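Local coordinates for Serine/threonine-protein kinase Tel1 (Chaetomium thermophilum, PDB 6SKY) that phosphorylates serine and threonine residues of proteins using ATP and probably activates checkpoint signalling as a sensor of DNA damage, at residues F2292-L2303 with F2373-S2384. Sequence-based numbering, arbitrary orientation.
Sequences FHQFAVFCDEQL and FLKLCIENYLLS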
loop_
_atom_site.group_PDB
_atom_site.type_symbol
_atom_site.label_atom_id
_atom_site.label_comp_id
_atom_site.label_asym_id
_atom_site.label_seq_id
_atom_site.Cartn_x
_atom_site.Cartn_y
_atom_site.Cartn_z
ATOM N N PHE A 2292 -22.217 22.718 -5.847
ATOM C CA PHE A 2292 -22.148 23.677 -4.750
ATOM C C PHE A 2292 -21.331 23.139 -3.590
ATOM O O PHE A 2292 -20.571 23.886 -2.970
ATOM C CB PHE A 2292 -23.550 24.031 -4.278
ATOM C CG PHE A 2292 -24.328 24.842 -5.249
ATOM C CD1 PHE A 2292 -23.730 25.847 -5.955
ATOM C CD2 PHE A 2292 -25.667 24.602 -5.447
ATOM C CE1 PHE A 2292 -24.447 26.591 -6.843
ATOM C CE2 PHE A 2292 -26.381 25.344 -6.334
ATOM C CZ PHE A 2292 -25.771 26.339 -7.030
ATOM N N HIS A 2293 -21.469 21.856 -3.273
ATOM C CA HIS A 2293 -20.642 21.290 -2.220
ATOM C C HIS A 2293 -19.174 21.292 -2.611
ATOM O O HIS A 2293 -18.308 21.589 -1.783
ATOM C CB HIS A 2293 -21.100 19.878 -1.897
ATOM C CG HIS A 2293 -20.315 19.231 -0.808
ATOM N ND1 HIS A 2293 -20.474 19.561 0.517
ATOM C CD2 HIS A 2293 -19.358 18.278 -0.847
ATOM C CE1 HIS A 2293 -19.652 18.835 1.251
ATOM N NE2 HIS A 2293 -18.960 18.052 0.446
ATOM N N GLN A 2294 -18.874 20.956 -3.865
ATOM C CA GLN A 2294 -17.512 21.045 -4.373
ATOM C C GLN A 2294 -16.920 22.423 -4.130
ATOM O O GLN A 2294 -15.826 22.561 -3.572
ATOM C CB GLN A 2294 -17.524 20.734 -5.865
ATOM C CG GLN A 2294 -16.198 20.387 -6.453
ATOM C CD GLN A 2294 -15.710 19.079 -5.949
ATOM O OE1 GLN A 2294 -16.401 18.068 -6.046
ATOM N NE2 GLN A 2294 -14.519 19.078 -5.381
ATOM N N PHE A 2295 -17.638 23.458 -4.550
ATOM C CA PHE A 2295 -17.100 24.805 -4.448
ATOM C C PHE A 2295 -16.968 25.251 -2.998
ATOM O O PHE A 2295 -15.989 25.912 -2.635
ATOM C CB PHE A 2295 -17.978 25.765 -5.233
ATOM C CG PHE A 2295 -17.279 27.004 -5.648
ATOM C CD1 PHE A 2295 -15.916 27.099 -5.564
ATOM C CD2 PHE A 2295 -17.982 28.081 -6.106
ATOM C CE1 PHE A 2295 -15.272 28.243 -5.939
ATOM C CE2 PHE A 2295 -17.341 29.221 -6.480
ATOM C CZ PHE A 2295 -15.989 29.303 -6.396
ATOM N N ALA A 2296 -17.935 24.903 -2.150
ATOM C CA ALA A 2296 -17.861 25.293 -0.746
ATOM C C ALA A 2296 -16.691 24.628 -0.042
ATOM O O ALA A 2296 -15.976 25.274 0.726
ATOM C CB ALA A 2296 -19.162 24.949 -0.041
ATOM N N VAL A 2297 -16.477 23.339 -0.287
ATOM C CA VAL A 2297 -15.357 22.647 0.335
ATOM C C VAL A 2297 -14.031 23.199 -0.169
ATOM O O VAL A 2297 -13.075 23.338 0.601
ATOM C CB VAL A 2297 -15.481 21.137 0.096
ATOM C CG1 VAL A 2297 -14.228 20.434 0.514
ATOM C CG2 VAL A 2297 -16.645 20.606 0.875
ATOM N N PHE A 2298 -13.952 23.552 -1.454
ATOM C CA PHE A 2298 -12.747 24.195 -1.970
ATOM C C PHE A 2298 -12.455 25.504 -1.249
ATOM O O PHE A 2298 -11.340 25.721 -0.766
ATOM C CB PHE A 2298 -12.886 24.431 -3.470
ATOM C CG PHE A 2298 -11.762 25.216 -4.068
ATOM C CD1 PHE A 2298 -10.585 24.600 -4.423
ATOM C CD2 PHE A 2298 -11.891 26.570 -4.289
ATOM C CE1 PHE A 2298 -9.565 25.317 -4.968
ATOM C CE2 PHE A 2298 -10.869 27.287 -4.830
ATOM C CZ PHE A 2298 -9.710 26.660 -5.171
ATOM N N CYS A 2299 -13.439 26.402 -1.178
ATOM C CA CYS A 2299 -13.206 27.690 -0.530
ATOM C C CYS A 2299 -12.861 27.522 0.944
ATOM O O CYS A 2299 -12.004 28.237 1.478
ATOM C CB CYS A 2299 -14.427 28.588 -0.685
ATOM S SG CYS A 2299 -14.715 29.181 -2.341
ATOM N N ASP A 2300 -13.517 26.583 1.621
ATOM C CA ASP A 2300 -13.200 26.329 3.020
ATOM C C ASP A 2300 -11.759 25.877 3.175
ATOM O O ASP A 2300 -11.036 26.364 4.044
ATOM C CB ASP A 2300 -14.150 25.279 3.581
ATOM C CG ASP A 2300 -14.198 25.286 5.080
ATOM O OD1 ASP A 2300 -13.530 26.136 5.692
ATOM O OD2 ASP A 2300 -14.911 24.441 5.650
ATOM N N GLU A 2301 -11.327 24.938 2.338
ATOM C CA GLU A 2301 -9.942 24.492 2.378
ATOM C C GLU A 2301 -8.978 25.626 2.069
ATOM O O GLU A 2301 -7.843 25.622 2.546
ATOM C CB GLU A 2301 -9.762 23.343 1.397
ATOM C CG GLU A 2301 -8.371 22.808 1.278
ATOM C CD GLU A 2301 -8.245 21.849 0.117
ATOM O OE1 GLU A 2301 -9.216 21.740 -0.664
ATOM O OE2 GLU A 2301 -7.184 21.205 -0.019
ATOM N N GLN A 2302 -9.403 26.604 1.274
ATOM C CA GLN A 2302 -8.528 27.740 1.007
ATOM C C GLN A 2302 -8.447 28.677 2.197
ATOM O O GLN A 2302 -7.453 29.391 2.345
ATOM C CB GLN A 2302 -8.996 28.521 -0.217
ATOM C CG GLN A 2302 -8.967 27.741 -1.493
ATOM C CD GLN A 2302 -7.675 27.013 -1.687
ATOM O OE1 GLN A 2302 -6.609 27.610 -1.650
ATOM N NE2 GLN A 2302 -7.756 25.711 -1.889
ATOM N N LEU A 2303 -9.479 28.715 3.036
ATOM C CA LEU A 2303 -9.402 29.528 4.247
ATOM C C LEU A 2303 -8.445 28.919 5.265
ATOM O O LEU A 2303 -7.495 29.569 5.708
ATOM C CB LEU A 2303 -10.784 29.700 4.861
ATOM C CG LEU A 2303 -11.629 30.807 4.261
ATOM C CD1 LEU A 2303 -12.937 30.901 5.002
ATOM C CD2 LEU A 2303 -10.881 32.104 4.326
ATOM N N PHE A 2373 -13.225 34.625 -0.088
ATOM C CA PHE A 2373 -13.338 33.190 0.147
ATOM C C PHE A 2373 -14.396 32.879 1.192
ATOM O O PHE A 2373 -15.140 31.905 1.057
ATOM C CB PHE A 2373 -12.000 32.610 0.574
ATOM C CG PHE A 2373 -11.126 32.222 -0.563
ATOM C CD1 PHE A 2373 -11.668 31.798 -1.751
ATOM C CD2 PHE A 2373 -9.756 32.289 -0.448
ATOM C CE1 PHE A 2373 -10.868 31.443 -2.791
ATOM C CE2 PHE A 2373 -8.954 31.939 -1.490
ATOM C CZ PHE A 2373 -9.510 31.515 -2.660
ATOM N N LEU A 2374 -14.477 33.690 2.245
ATOM C CA LEU A 2374 -15.486 33.460 3.274
ATOM C C LEU A 2374 -16.893 33.616 2.716
ATOM O O LEU A 2374 -17.781 32.799 2.996
ATOM C CB LEU A 2374 -15.266 34.416 4.439
ATOM C CG LEU A 2374 -16.242 34.295 5.598
ATOM C CD1 LEU A 2374 -15.948 33.048 6.383
ATOM C CD2 LEU A 2374 -16.147 35.510 6.476
ATOM N N LYS A 2375 -17.125 34.677 1.945
ATOM C CA LYS A 2375 -18.428 34.856 1.312
ATOM C C LYS A 2375 -18.813 33.639 0.487
ATOM O O LYS A 2375 -19.918 33.104 0.625
ATOM C CB LYS A 2375 -18.423 36.095 0.425
ATOM C CG LYS A 2375 -18.802 37.367 1.117
ATOM C CD LYS A 2375 -18.705 38.530 0.157
ATOM C CE LYS A 2375 -19.017 39.844 0.846
ATOM N NZ LYS A 2375 -18.891 41.018 -0.064
ATOM N N LEU A 2376 -17.915 33.200 -0.394
ATOM C CA LEU A 2376 -18.243 32.084 -1.273
ATOM C C LEU A 2376 -18.482 30.807 -0.484
ATOM O O LEU A 2376 -19.375 30.023 -0.818
ATOM C CB LEU A 2376 -17.134 31.875 -2.292
ATOM C CG LEU A 2376 -16.941 32.995 -3.298
ATOM C CD1 LEU A 2376 -15.756 32.690 -4.164
ATOM C CD2 LEU A 2376 -18.179 33.135 -4.129
ATOM N N CYS A 2377 -17.710 30.591 0.577
ATOM C CA CYS A 2377 -17.870 29.386 1.382
ATOM C C CYS A 2377 -19.244 29.340 2.031
ATOM O O CYS A 2377 -19.957 28.335 1.935
ATOM C CB CYS A 2377 -16.769 29.331 2.437
ATOM S SG CYS A 2377 -16.641 27.794 3.333
ATOM N N ILE A 2378 -19.640 30.425 2.696
ATOM C CA ILE A 2378 -20.925 30.416 3.386
ATOM C C ILE A 2378 -22.069 30.306 2.389
ATOM O O ILE A 2378 -23.009 29.518 2.580
ATOM C CB ILE A 2378 -21.062 31.659 4.279
ATOM C CG1 ILE A 2378 -20.303 31.449 5.579
ATOM C CG2 ILE A 2378 -22.502 31.937 4.584
ATOM C CD1 ILE A 2378 -20.384 32.602 6.501
ATOM N N GLU A 2379 -22.004 31.073 1.301
ATOM C CA GLU A 2379 -23.082 31.053 0.325
ATOM C C GLU A 2379 -23.254 29.676 -0.292
ATOM O O GLU A 2379 -24.382 29.201 -0.447
ATOM C CB GLU A 2379 -22.815 32.089 -0.753
ATOM C CG GLU A 2379 -23.658 31.923 -1.975
ATOM C CD GLU A 2379 -23.316 32.938 -3.033
ATOM O OE1 GLU A 2379 -22.519 33.851 -2.744
ATOM O OE2 GLU A 2379 -23.840 32.826 -4.156
ATOM N N ASN A 2380 -22.156 29.008 -0.639
ATOM C CA ASN A 2380 -22.287 27.712 -1.284
ATOM C C ASN A 2380 -22.650 26.608 -0.307
ATOM O O ASN A 2380 -23.311 25.654 -0.705
ATOM C CB ASN A 2380 -21.010 27.362 -2.028
ATOM C CG ASN A 2380 -20.805 28.207 -3.248
ATOM O OD1 ASN A 2380 -21.630 28.229 -4.146
ATOM N ND2 ASN A 2380 -19.704 28.917 -3.284
ATOM N N TYR A 2381 -22.266 26.707 0.966
ATOM C CA TYR A 2381 -22.795 25.761 1.948
ATOM C C TYR A 2381 -24.305 25.878 2.048
ATOM O O TYR A 2381 -25.023 24.871 2.049
ATOM C CB TYR A 2381 -22.160 25.992 3.314
ATOM C CG TYR A 2381 -20.913 25.196 3.542
ATOM C CD1 TYR A 2381 -20.836 23.884 3.154
ATOM C CD2 TYR A 2381 -19.805 25.766 4.129
ATOM C CE1 TYR A 2381 -19.704 23.163 3.351
ATOM C CE2 TYR A 2381 -18.670 25.050 4.326
ATOM C CZ TYR A 2381 -18.624 23.748 3.937
ATOM O OH TYR A 2381 -17.484 23.019 4.132
ATOM N N LEU A 2382 -24.812 27.108 2.119
ATOM C CA LEU A 2382 -26.254 27.281 2.232
ATOM C C LEU A 2382 -26.977 26.830 0.971
ATOM O O LEU A 2382 -28.067 26.261 1.052
ATOM C CB LEU A 2382 -26.584 28.731 2.547
ATOM C CG LEU A 2382 -26.294 29.108 3.986
ATOM C CD1 LEU A 2382 -26.648 30.538 4.195
ATOM C CD2 LEU A 2382 -27.077 28.225 4.909
ATOM N N LEU A 2383 -26.399 27.076 -0.204
ATOM C CA LEU A 2383 -27.036 26.614 -1.431
ATOM C C LEU A 2383 -27.000 25.100 -1.542
ATOM O O LEU A 2383 -27.941 24.492 -2.053
ATOM C CB LEU A 2383 -26.371 27.242 -2.646
ATOM C CG LEU A 2383 -26.622 28.721 -2.884
ATOM C CD1 LEU A 2383 -25.846 29.175 -4.082
ATOM C CD2 LEU A 2383 -28.081 28.974 -3.090
ATOM N N SER A 2384 -25.926 24.470 -1.078
ATOM C CA SER A 2384 -25.834 23.022 -1.147
ATOM C C SER A 2384 -26.793 22.344 -0.189
ATOM O O SER A 2384 -27.277 21.248 -0.482
ATOM C CB SER A 2384 -24.416 22.579 -0.847
ATOM O OG SER A 2384 -24.422 21.338 -0.184
#
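Helical segments 2292-2303 and 2373-2384 pack antiparallel, their axes 8.0 Å apart at closest approach and their directions 148° apart. Ala2296 and Cys2377 mark the close point, with CA atoms 4.6 Å from each other. The small Ala2296 is consistent with this close approach: its CB touches Asn2380 CB and sits over one face of the Tyr2381 ring, 3.9 Å from the ring centroid. The Tyr2381 CB points away from segment 2292-2303, yet chi1 of -90° swings the ring back across Ala2296. Tyr2381 OH gives a weak hydrogen bond to Asp2300 OD2, 3.3 Å away. The carboxylate and ring planes stand nearly perpendicular, at 87°. Arg2397 forms a salt bridge with the same carboxylate oxygen, so helix 2394-2404 joins the pair. This is helix-on-helix packing in the alpha-solenoid FAT domain of a PI3K-related kinase, away from the ATP site. A leucine in place of Tyr2381 would probably lose the flat cover over Ala2296 and leave Asp2300 OD2 without the tyrosine hydroxyl, with Arg2397 still beside it. Cys2377 SG lies alongside, 3.5 Å from Asp2300 CB. Asn2380 ND2 lies 3.4 Å from Phe2295 CD2 and gives a weak hydrogen bond back to Leu2376 O. Near Phe2373, Gln2302 CB lies over the Phe2373 ring, 3.9 Å from its centroid. Cys2299 SG meets that ring obliquely and touches Leu2376 CB, 3.6 Å away. Leu2303 reaches Phe2373 CB and Leu2374 with its two methyl branches. At the other end, Leu2383 CB covers one face of the Phe2292 ring, while Ser2384 CB rests against Phe2292 CB.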